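Local atomic coordinates of beta-glucosidase (Saccharopolyspora erythraea D, PDB entry 5M6G), a protein that probably hydrolyses terminal, non-reducing beta-D-glucosyl residues and releases beta-D-glucose, as a member of glycosyl hydrolase family 3. Residues A[45-50]-A[377-382]; A[312-317]-A[329-334]; A[448-453]-A[458-463]; A[467-472]-A[476-481]. All blocks are in the same frame, centred on the assembly; numbering follows the deposited sequence.

How the contacts relate
Contacts 1 and 2 belong to the barrel-type N-terminal domain of this two-domain family 3 glycosidase, contacts 3 and 4 to its C-terminal domain. Sorbitol occupies the pocket between them: Trp448 of contact 3 touches it, whereas the side chain of Ile314 in contact 2 stays about 12 Å from it. Although contacts 2 and 3 lie in different domains, their nearest atoms are about 9 Å apart. Contact 1 is remote, its centre about 36 Å from that of contact 3 and about 54 Å from that of contact 4. Contacts 3 and 4 do touch: the chain passes from residue 463 into helix 465-472, and Thr463 CG2 packs back on it, 3.9 Å from Gly468 N.

Contact 1: A[45-50]-A[377-382]; sequences LPVPDR and KFELGL
Arg50 lies across the ring of Phe378, where the first turn of helix 47-57 packs on the end of helix 363-379, a helix-helix contact of the TIM-barrel-type domain. Its CB sits over one ring face, 3.9 Å from the centroid, as a CH-pi contact. The chain then bends at chi3 (72°) and carries the guanidinium round to the CD1-CE1 side, with CD1 centred over one guanidinium face; the two planes are 58° apart. Arginine suits the place because its methylenes cover an aromatic ring while NH2 forms a salt bridge with Glu384. An alanine here would lose that charged group and is likely to leave Glu384 without its mate and the CD1-CE1 side of the Phe378 ring less covered. Phe378 also stacks with Phe383. Beyond the last turn, Gly381 takes the positive phi of a Schellman motif, for which glycine is well suited. Beta-branched Val47 fills in below the ring's stem, its CG1 resting 3.8 Å from Phe378 CB.

Contact 2: A[312-317]-A[329-334]; sequences DAIDKL and RASVNA. With MG (magnesium ion), chain B.
A magnesium site in the loop after strand 306-308 borders this contact, in which residues 312-317 pack on helix 325-334. The metal takes the backbone oxygen Asp315 O at 2.3 Å and a water at the same distance; Asp318, Gln320, Asp322 and Glu327 complete the shell. Asp315 turns its carboxylate elsewhere, OD2 forming a salt bridge with Arg344. Facing the helix, Ile314 and Ser331 meet closely: the methyl CG2 of Ile314 is 3.3 Å from Ser331 OG and 3.4 Å from Ser331 CB, the latter tight for two carbons. With chi1 at 66°, Ile314 CG1 lies between the backbone N and carbonyl carbon, leaving CG2 as the branch that meets the serine. A small residue such as serine lets the helix come this near, and its buried hydroxyl is satisfied by a hydrogen bond with His287 O. Three residues on from Ile314, Leu317 CD1 touches Ala330 CB at 4.4 Å, a looser apolar contact against another small side chain. Phe339 of strand 339-341 touches both Ile314 and Ser331. The arrangement is that of a beta-alpha loop of a TIM-barrel-type domain, here carrying a magnesium ion, the loop crossing from strand 306-308 to helix 325-334.

Contact 3: A[448-453]-A[458-463]; sequences WTISWQ and DITEGT. With MG (magnesium ion), chain G; SOR (sorbitol), chain L.
Trp452 CD1 lies 3.4 Å above the Trp448 ring plane, near its rim, while Trp448 CE3 lies near the plane of Trp452 at its edge. The amide nitrogen Gln453 NE2 lies over one face of Trp452, and sorbitol O6 over the opposite face. Trp448 meets the sugar alcohol edge-on, its CH2 3.5 Å from sorbitol C4, while NE1 is hydrogen-bonded to Glu195 OE2. A leucine in place of Trp448 would remove the broad indole and probably leave sorbitol without the ring edge beside C4 and Glu195 without its NE1 partner. Between the segments the contact is mainly van der Waals, methyl and methylene groups meeting each other and backbone carbonyls. Ile459 CD1 reaches 3.8 Å from Thr449 CG2, the two side chains crossing at about a right angle, and also touches Thr449 O. With chi1 of -170°, Thr460 OG1 is anti to the backbone N and hydrogen-bonded to Gly139 N, while its CB receives Ile450 CD1 at 4.0 Å. Threonine suits its place because Thr449 can turn CG2 to Ile459 and OG1 to Gly446 O, while the isoleucines' long CG1-CD1 arms reach across. At the far end Gly462 O binds a magnesium ion at 2.2 Å, five waters filling its shell; one donates to Asp458 OD2. This is a C-terminal-domain loop whose Trp448 end helps line the sorbitol pocket between the two domains, as in family 3 beta-glucosidases.

Contact 4: A[467-472]-A[476-481]; sequences EGIRAA and SEVTYD. With GOL (glycerol), chain I.
Arg470 and Val478 lie aslant one another: the arginine leaves the helix with CG beside the backbone N and runs extended from CG to NE, its CG passing 4.1 Å from Val478 CB. Val478 has CG1 anti to its own N (chi1 180°), which turns that methyl to Ile469 CG2, at 4.3 Å, and also to the arginine stem. A beta-branched valine suits an edge strand facing a helix, as it offers two methyls at short reach; CG2 meets Arg470 CA. Further along, the guanidinium approaches Tyr480, NH2 coming 4.1 Å from Tyr480 CB, whereas the ring leads away from residues 467-472 and touches Leu466 at the helix start. The helix and strand run nearly antiparallel, at 164° with their axes 9.6 Å apart, as in the alpha-beta connection of a layered alpha/beta domain: strand 478-480 is at one edge of a mixed sheet, pairing with strand 431-434, and Val433 touches both Ile469 and Val478. The polar end of Arg470 is bridged to the strand. Its NH2 gives a nearly straight bond (178°) to glycerol O3 in the guanidinium plane, and that hydroxyl in turn donates a hydrogen bond to Val478 O. A water accepts from Arg470 NE at 2.7 Å and donates to the same carbonyl. Glycerol, probably from the crystallisation liquor, also takes Tyr480 N through O2, and its O1 donates to Tyr480 O.

Contact 1: A[45-50]-A[377-382]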
loop_
_atom_site.group_PDB
_atom_site.type_symbol
_atom_site.label_atom_id
_atom_site.label_comp_id
_atom_site.label_asym_id
_atom_site.label_seq_id
_atom_site.Cartn_x
_atom_site.Cartn_y
_atom_site.Cartn_z
ATOM N N LEU A 45 9.843 15.804 -29.930
ATOM C CA LEU A 45 10.985 14.920 -30.104
ATOM C C LEU A 45 10.764 13.617 -29.338
ATOM O O LEU A 45 10.191 13.631 -28.240
ATOM C CB LEU A 45 12.253 15.606 -29.620
ATOM C CG LEU A 45 13.579 15.208 -30.261
ATOM C CD1 LEU A 45 13.554 15.491 -31.758
ATOM C CD2 LEU A 45 14.719 15.946 -29.580
ATOM N N PRO A 46 11.177 12.478 -29.897
ATOM C CA PRO A 46 11.099 11.222 -29.143
ATOM C C PRO A 46 11.812 11.353 -27.805
ATOM O O PRO A 46 12.841 12.023 -27.696
ATOM C CB PRO A 46 11.800 10.211 -30.062
ATOM C CG PRO A 46 11.652 10.791 -31.432
ATOM C CD PRO A 46 11.712 12.280 -31.256
ATOM N N VAL A 47 11.251 10.691 -26.786
ATOM C CA VAL A 47 11.791 10.798 -25.429
ATOM C C VAL A 47 13.285 10.479 -25.364
ATOM O O VAL A 47 14.032 11.275 -24.778
ATOM C CB VAL A 47 10.958 9.944 -24.459
ATOM C CG1 VAL A 47 11.691 9.788 -23.124
ATOM C CG2 VAL A 47 9.575 10.580 -24.257
ATOM N N PRO A 48 13.778 9.364 -25.922
ATOM C CA PRO A 48 15.222 9.090 -25.802
ATOM C C PRO A 48 16.105 10.190 -26.381
ATOM O O PRO A 48 17.197 10.428 -25.848
ATOM C CB PRO A 48 15.396 7.767 -26.564
ATOM C CG PRO A 48 14.077 7.140 -26.575
ATOM C CD PRO A 48 13.088 8.282 -26.649
ATOM N N ASP A 49 15.662 10.874 -27.443
ATOM C CA ASP A 49 16.440 11.996 -27.984
ATOM C C ASP A 49 16.422 13.195 -27.043
ATOM O O ASP A 49 17.418 13.926 -26.935
ATOM C CB ASP A 49 15.908 12.403 -29.357
ATOM C CG ASP A 49 15.987 11.278 -30.374
ATOM O OD1 ASP A 49 16.812 10.357 -30.189
ATOM O OD2 ASP A 49 15.219 11.316 -31.357
ATOM N N ARG A 50 15.286 13.431 -26.375
ATOM C CA ARG A 50 15.214 14.490 -25.375
ATOM C C ARG A 50 16.109 14.178 -24.183
ATOM O O ARG A 50 16.810 15.062 -23.675
ATOM C CB ARG A 50 13.761 14.683 -24.918
ATOM C CG ARG A 50 12.805 15.072 -26.053
ATOM C CD ARG A 50 11.384 15.359 -25.534
ATOM N NE ARG A 50 11.302 16.614 -24.789
ATOM C CZ ARG A 50 10.188 17.055 -24.205
ATOM N NH1 ARG A 50 9.073 16.333 -24.275
ATOM N NH2 ARG A 50 10.187 18.208 -23.547
ATOM N N LYS A 377 10.454 11.087 -16.190
ATOM C CA LYS A 377 9.995 12.477 -16.124
ATOM C C LYS A 377 9.456 12.952 -17.473
ATOM O O LYS A 377 8.412 13.610 -17.530
ATOM C CB LYS A 377 11.123 13.384 -15.633
ATOM C CG LYS A 377 11.494 13.153 -14.172
ATOM C CD LYS A 377 12.520 14.183 -13.692
ATOM C CE LYS A 377 12.712 14.126 -12.191
ATOM N NZ LYS A 377 13.552 15.262 -11.699
ATOM N N PHE A 378 10.144 12.629 -18.575
ATOM C CA PHE A 378 9.620 13.007 -19.890
ATOM C C PHE A 378 8.332 12.263 -20.214
ATOM O O PHE A 378 7.378 12.855 -20.736
ATOM C CB PHE A 378 10.651 12.743 -20.984
ATOM C CG PHE A 378 11.738 13.775 -21.050
ATOM C CD1 PHE A 378 11.490 15.026 -21.598
ATOM C CD2 PHE A 378 13.008 13.488 -20.573
ATOM C CE1 PHE A 378 12.497 15.990 -21.654
ATOM C CE2 PHE A 378 14.018 14.433 -20.635
ATOM C CZ PHE A 378 13.754 15.696 -21.171
ATOM N N GLU A 379 8.292 10.962 -19.934
ATOM C CA GLU A 379 7.094 10.188 -20.227
ATOM C C GLU A 379 5.907 10.705 -19.433
ATOM O O GLU A 379 4.789 10.772 -19.949
ATOM C CB GLU A 379 7.339 8.701 -19.937
ATOM C CG GLU A 379 8.285 8.040 -20.950
ATOM C CD GLU A 379 8.725 6.635 -20.544
ATOM O OE1 GLU A 379 8.696 6.310 -19.335
ATOM O OE2 GLU A 379 9.125 5.859 -21.437
ATOM N N LEU A 380 6.138 11.111 -18.188
ATOM C CA LEU A 380 5.053 11.636 -17.367
ATOM C C LEU A 380 4.564 12.994 -17.839
ATOM O O LEU A 380 3.585 13.495 -17.285
ATOM C CB LEU A 380 5.501 11.730 -15.907
ATOM C CG LEU A 380 5.442 10.396 -15.167
ATOM C CD1 LEU A 380 6.232 10.470 -13.878
ATOM C CD2 LEU A 380 3.983 10.033 -14.883
ATOM N N GLY A 381 5.221 13.595 -18.831
ATOM C CA GLY A 381 4.804 14.880 -19.345
ATOM C C GLY A 381 5.201 16.055 -18.490
ATOM O O GLY A 381 4.693 17.156 -18.708
ATOM N N LEU A 382 6.131 15.863 -17.547
ATOM C CA LEU A 382 6.465 16.909 -16.582
ATOM C C LEU A 382 7.152 18.099 -17.233
ATOM O O LEU A 382 7.093 19.213 -16.694
ATOM C CB LEU A 382 7.357 16.339 -15.478
ATOM C CG LEU A 382 6.641 15.366 -14.534
ATOM C CD1 LEU A 382 7.628 14.742 -13.540
ATOM C CD2 LEU A 382 5.513 16.076 -13.797
#

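Contact 2: A[312-317]-A[329-334]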
loop_
_atom_site.group_PDB
_atom_site.type_symbol
_atom_site.label_atom_id
_atom_site.label_comp_id
_atom_site.label_asym_id
_atom_site.label_seq_id
_atom_site.Cartn_x
_atom_site.Cartn_y
_atom_site.Cartn_z
ATOM N N ASP A 312 15.582 5.629 3.762
ATOM C CA ASP A 312 16.844 5.494 4.502
ATOM C C ASP A 312 17.323 4.042 4.508
ATOM O O ASP A 312 17.868 3.549 5.493
ATOM C CB ASP A 312 16.723 6.021 5.937
ATOM C CG ASP A 312 16.554 7.534 6.002
ATOM O OD1 ASP A 312 16.920 8.225 5.031
ATOM O OD2 ASP A 312 16.043 8.034 7.029
ATOM N N ALA A 313 17.122 3.352 3.385
ATOM C CA ALA A 313 17.458 1.932 3.319
ATOM C C ALA A 313 18.961 1.689 3.255
ATOM O O ALA A 313 19.440 0.669 3.773
ATOM C CB ALA A 313 16.785 1.290 2.116
ATOM N N ILE A 314 19.717 2.574 2.599
ATOM C CA ILE A 314 21.162 2.352 2.530
ATOM C C ILE A 314 21.787 2.506 3.907
ATOM O O ILE A 314 22.814 1.882 4.202
ATOM C CB ILE A 314 21.838 3.294 1.507
ATOM C CG1 ILE A 314 21.740 4.757 1.946
ATOM C CG2 ILE A 314 21.240 3.109 0.119
ATOM C CD1 ILE A 314 22.595 5.684 1.119
ATOM N N ASP A 315 21.182 3.330 4.771
ATOM C CA ASP A 315 21.657 3.480 6.144
ATOM C C ASP A 315 21.718 2.148 6.874
ATOM O O ASP A 315 22.559 1.960 7.758
ATOM C CB ASP A 315 20.736 4.412 6.929
ATOM C CG ASP A 315 20.482 5.719 6.229
ATOM O OD1 ASP A 315 20.527 5.762 4.977
ATOM O OD2 ASP A 315 20.212 6.705 6.947
ATOM N N LYS A 316 20.812 1.236 6.555
ATOM C CA LYS A 316 20.648 0.015 7.324
ATOM C C LYS A 316 21.548 -1.113 6.836
ATOM O O LYS A 316 21.510 -2.206 7.411
ATOM C CB LYS A 316 19.175 -0.423 7.294
ATOM C CG LYS A 316 18.205 0.682 7.698
ATOM C CD LYS A 316 16.755 0.274 7.506
ATOM C CE LYS A 316 15.830 1.491 7.592
ATOM N NZ LYS A 316 15.822 2.168 8.919
ATOM N N LEU A 317 22.367 -0.868 5.811
ATOM C CA LEU A 317 23.202 -1.932 5.255
ATOM C C LEU A 317 24.184 -2.487 6.281
ATOM O O LEU A 317 24.376 -3.708 6.368
ATOM C CB LEU A 317 23.956 -1.421 4.027
ATOM C CG LEU A 317 23.112 -1.233 2.770
ATOM C CD1 LEU A 317 23.958 -0.687 1.651
ATOM C CD2 LEU A 317 22.509 -2.567 2.382
ATOM N N ARG A 329 28.347 3.569 -1.889
ATOM C CA ARG A 329 28.989 2.812 -2.960
ATOM C C ARG A 329 28.280 1.486 -3.211
ATOM O O ARG A 329 27.953 1.150 -4.357
ATOM C CB ARG A 329 30.463 2.569 -2.620
ATOM C CG ARG A 329 31.222 1.672 -3.615
ATOM C CD ARG A 329 32.628 1.321 -3.077
ATOM N NE ARG A 329 33.132 2.420 -2.259
ATOM C CZ ARG A 329 33.429 2.332 -0.967
ATOM N NH1 ARG A 329 33.324 1.169 -0.330
ATOM N NH2 ARG A 329 33.840 3.414 -0.314
ATOM N N ALA A 330 28.040 0.714 -2.148
ATOM C CA ALA A 330 27.474 -0.620 -2.327
ATOM C C ALA A 330 26.100 -0.558 -2.978
ATOM O O ALA A 330 25.767 -1.393 -3.830
ATOM C CB ALA A 330 27.389 -1.345 -0.985
ATOM N N SER A 331 25.288 0.431 -2.595
ATOM C CA SER A 331 23.913 0.454 -3.075
ATOM C C SER A 331 23.815 1.033 -4.482
ATOM O O SER A 331 23.058 0.519 -5.318
ATOM C CB SER A 331 23.043 1.244 -2.110
ATOM O OG SER A 331 21.679 0.925 -2.322
ATOM N N VAL A 332 24.560 2.099 -4.769
ATOM C CA VAL A 332 24.597 2.593 -6.142
ATOM C C VAL A 332 25.120 1.510 -7.084
ATOM O O VAL A 332 24.570 1.298 -8.172
ATOM C CB VAL A 332 25.433 3.887 -6.237
ATOM C CG1 VAL A 332 25.550 4.335 -7.683
ATOM C CG2 VAL A 332 24.809 5.011 -5.383
ATOM N N ASN A 333 26.194 0.814 -6.698
ATOM C CA ASN A 333 26.733 -0.208 -7.594
ATOM C C ASN A 333 25.834 -1.431 -7.673
ATOM O O ASN A 333 25.933 -2.196 -8.637
ATOM C CB ASN A 333 28.155 -0.617 -7.176
ATOM C CG ASN A 333 29.199 0.419 -7.583
ATOM O OD1 ASN A 333 29.000 1.158 -8.543
ATOM N ND2 ASN A 333 30.305 0.482 -6.850
ATOM N N ALA A 334 24.944 -1.627 -6.703
ATOM C CA ALA A 334 23.967 -2.699 -6.844
ATOM C C ALA A 334 22.992 -2.440 -7.985
ATOM O O ALA A 334 22.332 -3.381 -8.439
ATOM C CB ALA A 334 23.202 -2.905 -5.531
HETATM MG MG MG B . 24.694 2.626 8.261
HETATM O O HOH W 1 26.162 3.812 9.507
#

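Contact 3: A[448-453]-A[458-463]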
loop_
_atom_site.group_PDB
_atom_site.type_symbol
_atom_site.label_atom_id
_atom_site.label_comp_id
_atom_site.label_asym_id
_atom_site.label_seq_id
_atom_site.Cartn_x
_atom_site.Cartn_y
_atom_site.Cartn_z
ATOM N N TRP A 448 -1.582 3.342 7.377
ATOM C CA TRP A 448 -1.435 4.180 6.189
ATOM C C TRP A 448 -2.736 4.922 5.889
ATOM O O TRP A 448 -3.255 4.895 4.774
ATOM C CB TRP A 448 -1.005 3.345 4.980
ATOM C CG TRP A 448 0.355 2.710 5.087
ATOM C CD1 TRP A 448 0.632 1.395 5.346
ATOM C CD2 TRP A 448 1.619 3.355 4.900
ATOM N NE1 TRP A 448 1.994 1.187 5.351
ATOM C CE2 TRP A 448 2.622 2.375 5.076
ATOM C CE3 TRP A 448 2.003 4.671 4.610
ATOM C CZ2 TRP A 448 3.986 2.669 4.969
ATOM C CZ3 TRP A 448 3.359 4.960 4.499
ATOM C CH2 TRP A 448 4.331 3.963 4.681
ATOM N N THR A 449 -3.303 5.543 6.914
ATOM C CA THR A 449 -4.536 6.303 6.740
ATOM C C THR A 449 -4.348 7.616 7.486
ATOM O O THR A 449 -4.326 7.627 8.720
ATOM C CB THR A 449 -5.754 5.530 7.244
ATOM O OG1 THR A 449 -5.778 4.216 6.652
ATOM C CG2 THR A 449 -7.032 6.275 6.863
ATOM N N ILE A 450 -4.188 8.702 6.725
ATOM C CA ILE A 450 -3.774 10.018 7.203
ATOM C C ILE A 450 -2.368 9.957 7.777
ATOM O O ILE A 450 -1.430 10.494 7.181
ATOM C CB ILE A 450 -4.744 10.613 8.237
ATOM C CG1 ILE A 450 -6.171 10.575 7.705
ATOM C CG2 ILE A 450 -4.321 12.051 8.540
ATOM C CD1 ILE A 450 -6.331 11.227 6.360
ATOM N N SER A 451 -2.217 9.327 8.941
ATOM C CA SER A 451 -0.907 9.095 9.533
ATOM C C SER A 451 -0.276 7.820 8.972
ATOM O O SER A 451 -0.894 7.068 8.219
ATOM C CB SER A 451 -1.015 8.983 11.050
ATOM O OG SER A 451 -1.706 7.798 11.394
ATOM N N TRP A 452 0.979 7.585 9.363
ATOM C CA TRP A 452 1.715 6.399 8.922
ATOM C C TRP A 452 1.155 5.126 9.554
ATOM O O TRP A 452 0.784 4.172 8.856
ATOM C CB TRP A 452 3.196 6.574 9.280
ATOM C CG TRP A 452 4.048 5.364 9.085
ATOM C CD1 TRP A 452 4.030 4.499 8.029
ATOM C CD2 TRP A 452 5.052 4.878 9.985
ATOM N NE1 TRP A 452 4.969 3.509 8.214
ATOM C CE2 TRP A 452 5.608 3.720 9.407
ATOM C CE3 TRP A 452 5.535 5.315 11.225
ATOM C CZ2 TRP A 452 6.626 2.990 10.024
ATOM C CZ3 TRP A 452 6.550 4.591 11.833
ATOM C CH2 TRP A 452 7.081 3.442 11.233
ATOM N N GLN A 453 1.104 5.084 10.881
ATOM C CA GLN A 453 0.602 3.903 11.580
ATOM C C GLN A 453 -0.912 3.765 11.511
ATOM O O GLN A 453 -1.443 2.714 11.909
ATOM C CB GLN A 453 1.026 3.946 13.043
ATOM C CG GLN A 453 2.495 3.732 13.265
ATOM C CD GLN A 453 2.913 2.332 12.873
ATOM O OE1 GLN A 453 2.287 1.350 13.277
ATOM N NE2 GLN A 453 3.955 2.232 12.065
ATOM N N ASP A 458 -12.376 9.202 14.377
ATOM C CA ASP A 458 -12.977 9.748 13.161
ATOM C C ASP A 458 -11.936 10.585 12.418
ATOM O O ASP A 458 -11.976 11.813 12.388
ATOM C CB ASP A 458 -14.214 10.570 13.507
ATOM C CG ASP A 458 -15.156 10.707 12.341
ATOM O OD1 ASP A 458 -14.742 10.378 11.216
ATOM O OD2 ASP A 458 -16.313 11.143 12.537
ATOM N N ILE A 459 -10.990 9.881 11.787
ATOM C CA ILE A 459 -9.808 10.549 11.251
ATOM C C ILE A 459 -9.973 11.053 9.826
ATOM O O ILE A 459 -9.125 11.829 9.357
ATOM C CB ILE A 459 -8.586 9.615 11.320
ATOM C CG1 ILE A 459 -8.806 8.369 10.458
ATOM C CG2 ILE A 459 -8.320 9.221 12.759
ATOM C CD1 ILE A 459 -7.538 7.439 10.411
ATOM N N THR A 460 -11.012 10.633 9.113
ATOM C CA THR A 460 -11.268 11.170 7.781
ATOM C C THR A 460 -12.719 10.887 7.429
ATOM O O THR A 460 -13.442 10.222 8.178
ATOM C CB THR A 460 -10.312 10.583 6.726
ATOM O OG1 THR A 460 -10.449 11.304 5.492
ATOM C CG2 THR A 460 -10.607 9.095 6.485
ATOM N N GLU A 461 -13.141 11.401 6.277
ATOM C CA GLU A 461 -14.548 11.315 5.907
ATOM C C GLU A 461 -14.897 9.901 5.469
ATOM O O GLU A 461 -14.174 9.276 4.684
ATOM C CB GLU A 461 -14.879 12.324 4.810
ATOM C CG GLU A 461 -14.645 13.760 5.255
ATOM C CD GLU A 461 -14.865 14.787 4.153
ATOM O OE1 GLU A 461 -14.699 14.441 2.964
ATOM O OE2 GLU A 461 -15.192 15.950 4.479
ATOM N N GLY A 462 -16.001 9.389 5.998
ATOM C CA GLY A 462 -16.439 8.061 5.642
ATOM C C GLY A 462 -17.631 7.666 6.489
ATOM O O GLY A 462 -18.241 8.495 7.171
ATOM N N THR A 463 -17.963 6.393 6.398
ATOM C CA THR A 463 -19.110 5.816 7.084
ATOM C C THR A 463 -18.637 4.610 7.884
ATOM O O THR A 463 -17.983 3.725 7.324
ATOM C CB THR A 463 -20.183 5.385 6.076
ATOM O OG1 THR A 463 -20.625 6.527 5.321
ATOM C CG2 THR A 463 -21.358 4.716 6.796
HETATM MG MG MG G . -18.130 9.887 8.821
HETATM C C1 SOR L . 7.357 1.403 1.787
HETATM C C2 SOR L . 6.948 2.865 1.826
HETATM C C3 SOR L . 7.883 3.614 2.770
HETATM C C4 SOR L . 7.320 4.987 3.128
HETATM C C5 SOR L . 7.877 5.537 4.445
HETATM C C6 SOR L . 6.998 6.707 4.879
HETATM O O1 SOR L . 6.272 0.595 1.401
HETATM O O2 SOR L . 7.021 3.417 0.523
HETATM O O3 SOR L . 9.127 3.762 2.135
HETATM O O4 SOR L . 7.587 5.900 2.083
HETATM O O5 SOR L . 7.919 4.546 5.464
HETATM O O6 SOR L . 7.201 6.997 6.246
HETATM O O HOH W 2 -18.063 11.237 10.491
HETATM O O HOH W 3 -17.689 11.469 7.318
HETATM O O HOH W 4 -15.830 9.907 9.195
HETATM O O HOH W 5 -20.174 10.111 8.443
HETATM O O HOH W 6 -18.363 8.382 10.166
#

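Contact 4: A[467-472]-A[476-481]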
loop_
_atom_site.group_PDB
_atom_site.type_symbol
_atom_site.label_atom_id
_atom_site.label_comp_id
_atom_site.label_asym_id
_atom_site.label_seq_id
_atom_site.Cartn_x
_atom_site.Cartn_y
_atom_site.Cartn_z
ATOM N N GLU A 467 -22.731 2.701 11.373
ATOM C CA GLU A 467 -23.604 3.604 10.635
ATOM C C GLU A 467 -24.217 2.904 9.431
ATOM O O GLU A 467 -25.398 3.113 9.115
ATOM C CB GLU A 467 -22.826 4.851 10.219
ATOM C CG GLU A 467 -22.446 5.727 11.409
ATOM C CD GLU A 467 -21.493 6.841 11.029
ATOM O OE1 GLU A 467 -20.819 6.716 9.981
ATOM O OE2 GLU A 467 -21.430 7.844 11.774
ATOM N N GLY A 468 -23.441 2.050 8.764
ATOM C CA GLY A 468 -24.002 1.242 7.695
ATOM C C GLY A 468 -25.067 0.278 8.189
ATOM O O GLY A 468 -26.072 0.056 7.513
ATOM N N ILE A 469 -24.862 -0.308 9.372
ATOM C CA ILE A 469 -25.875 -1.208 9.932
ATOM C C ILE A 469 -27.158 -0.441 10.238
ATOM O O ILE A 469 -28.265 -0.895 9.920
ATOM C CB ILE A 469 -25.335 -1.922 11.184
ATOM C CG1 ILE A 469 -24.211 -2.890 10.799
ATOM C CG2 ILE A 469 -26.456 -2.689 11.907
ATOM C CD1 ILE A 469 -23.387 -3.377 11.979
ATOM N N ARG A 470 -27.028 0.734 10.860
ATOM C CA ARG A 470 -28.216 1.534 11.155
ATOM C C ARG A 470 -28.996 1.850 9.885
ATOM O O ARG A 470 -30.232 1.778 9.873
ATOM C CB ARG A 470 -27.823 2.825 11.878
ATOM C CG ARG A 470 -27.266 2.640 13.302
ATOM C CD ARG A 470 -26.978 4.005 13.944
ATOM N NE ARG A 470 -26.627 3.935 15.364
ATOM C CZ ARG A 470 -25.544 4.490 15.900
ATOM N NH1 ARG A 470 -24.681 5.175 15.141
ATOM N NH2 ARG A 470 -25.316 4.365 17.201
ATOM N N ALA A 471 -28.289 2.183 8.798
ATOM C CA ALA A 471 -28.961 2.587 7.566
ATOM C C ALA A 471 -29.553 1.388 6.834
ATOM O O ALA A 471 -30.621 1.497 6.219
ATOM C CB ALA A 471 -27.990 3.345 6.658
ATOM N N ALA A 472 -28.869 0.239 6.870
ATOM C CA ALA A 472 -29.417 -0.965 6.250
ATOM C C ALA A 472 -30.700 -1.391 6.950
ATOM O O ALA A 472 -31.723 -1.642 6.304
ATOM C CB ALA A 472 -28.383 -2.096 6.278
ATOM N N SER A 476 -35.295 -0.546 11.973
ATOM C CA SER A 476 -34.996 -1.247 13.212
ATOM C C SER A 476 -34.336 -0.309 14.209
ATOM O O SER A 476 -33.532 0.552 13.832
ATOM C CB SER A 476 -34.063 -2.449 12.972
ATOM O OG SER A 476 -34.687 -3.462 12.198
ATOM N N GLU A 477 -34.676 -0.496 15.479
ATOM C CA GLU A 477 -33.869 0.045 16.563
ATOM C C GLU A 477 -32.528 -0.678 16.590
ATOM O O GLU A 477 -32.473 -1.911 16.486
ATOM C CB GLU A 477 -34.592 -0.135 17.893
ATOM C CG GLU A 477 -33.783 0.219 19.117
ATOM C CD GLU A 477 -34.581 0.038 20.398
ATOM O OE1 GLU A 477 -35.742 -0.412 20.313
ATOM O OE2 GLU A 477 -34.056 0.354 21.486
ATOM N N VAL A 478 -31.444 0.082 16.715
ATOM C CA VAL A 478 -30.096 -0.487 16.724
ATOM C C VAL A 478 -29.390 0.072 17.946
ATOM O O VAL A 478 -29.105 1.278 18.006
ATOM C CB VAL A 478 -29.308 -0.165 15.442
ATOM C CG1 VAL A 478 -27.901 -0.776 15.514
ATOM C CG2 VAL A 478 -30.055 -0.664 14.217
ATOM N N THR A 479 -29.120 -0.789 18.917
ATOM C CA THR A 479 -28.439 -0.416 20.147
ATOM C C THR A 479 -26.957 -0.717 19.989
ATOM O O THR A 479 -26.588 -1.818 19.568
ATOM C CB THR A 479 -28.992 -1.196 21.344
ATOM O OG1 THR A 479 -30.423 -1.079 21.396
ATOM C CG2 THR A 479 -28.385 -0.691 22.642
ATOM N N TYR A 480 -26.109 0.247 20.335
ATOM C CA TYR A 480 -24.667 0.065 20.240
ATOM C C TYR A 480 -24.024 0.296 21.596
ATOM O O TYR A 480 -24.294 1.308 22.249
ATOM C CB TYR A 480 -24.036 1.008 19.212
ATOM C CG TYR A 480 -22.531 1.070 19.356
ATOM C CD1 TYR A 480 -21.736 -0.007 18.981
ATOM C CD2 TYR A 480 -21.910 2.193 19.887
ATOM C CE1 TYR A 480 -20.356 0.034 19.123
ATOM C CE2 TYR A 480 -20.535 2.253 20.024
ATOM C CZ TYR A 480 -19.764 1.173 19.643
ATOM O OH TYR A 480 -18.398 1.225 19.791
ATOM N N ASP A 481 -23.179 -0.644 22.012
ATOM C CA ASP A 481 -22.293 -0.437 23.150
ATOM C C ASP A 481 -20.967 -1.121 22.865
ATOM O O ASP A 481 -20.943 -2.314 22.540
ATOM C CB ASP A 481 -22.885 -0.989 24.450
ATOM C CG ASP A 481 -22.040 -0.637 25.665
ATOM O OD1 ASP A 481 -21.081 -1.372 25.972
ATOM O OD2 ASP A 481 -22.334 0.388 26.310
HETATM C C1 GOL I . -25.973 4.523 20.872
HETATM O O1 GOL I . -25.043 3.997 21.792
HETATM C C2 GOL I . -27.337 3.824 20.994
HETATM O O2 GOL I . -27.296 2.551 21.607
HETATM C C3 GOL I . -27.961 3.692 19.609
HETATM O O3 GOL I . -27.143 2.880 18.798
HETATM O O HOH W 7 -31.882 2.157 12.207
HETATM O O HOH W 8 -29.119 3.501 16.350
#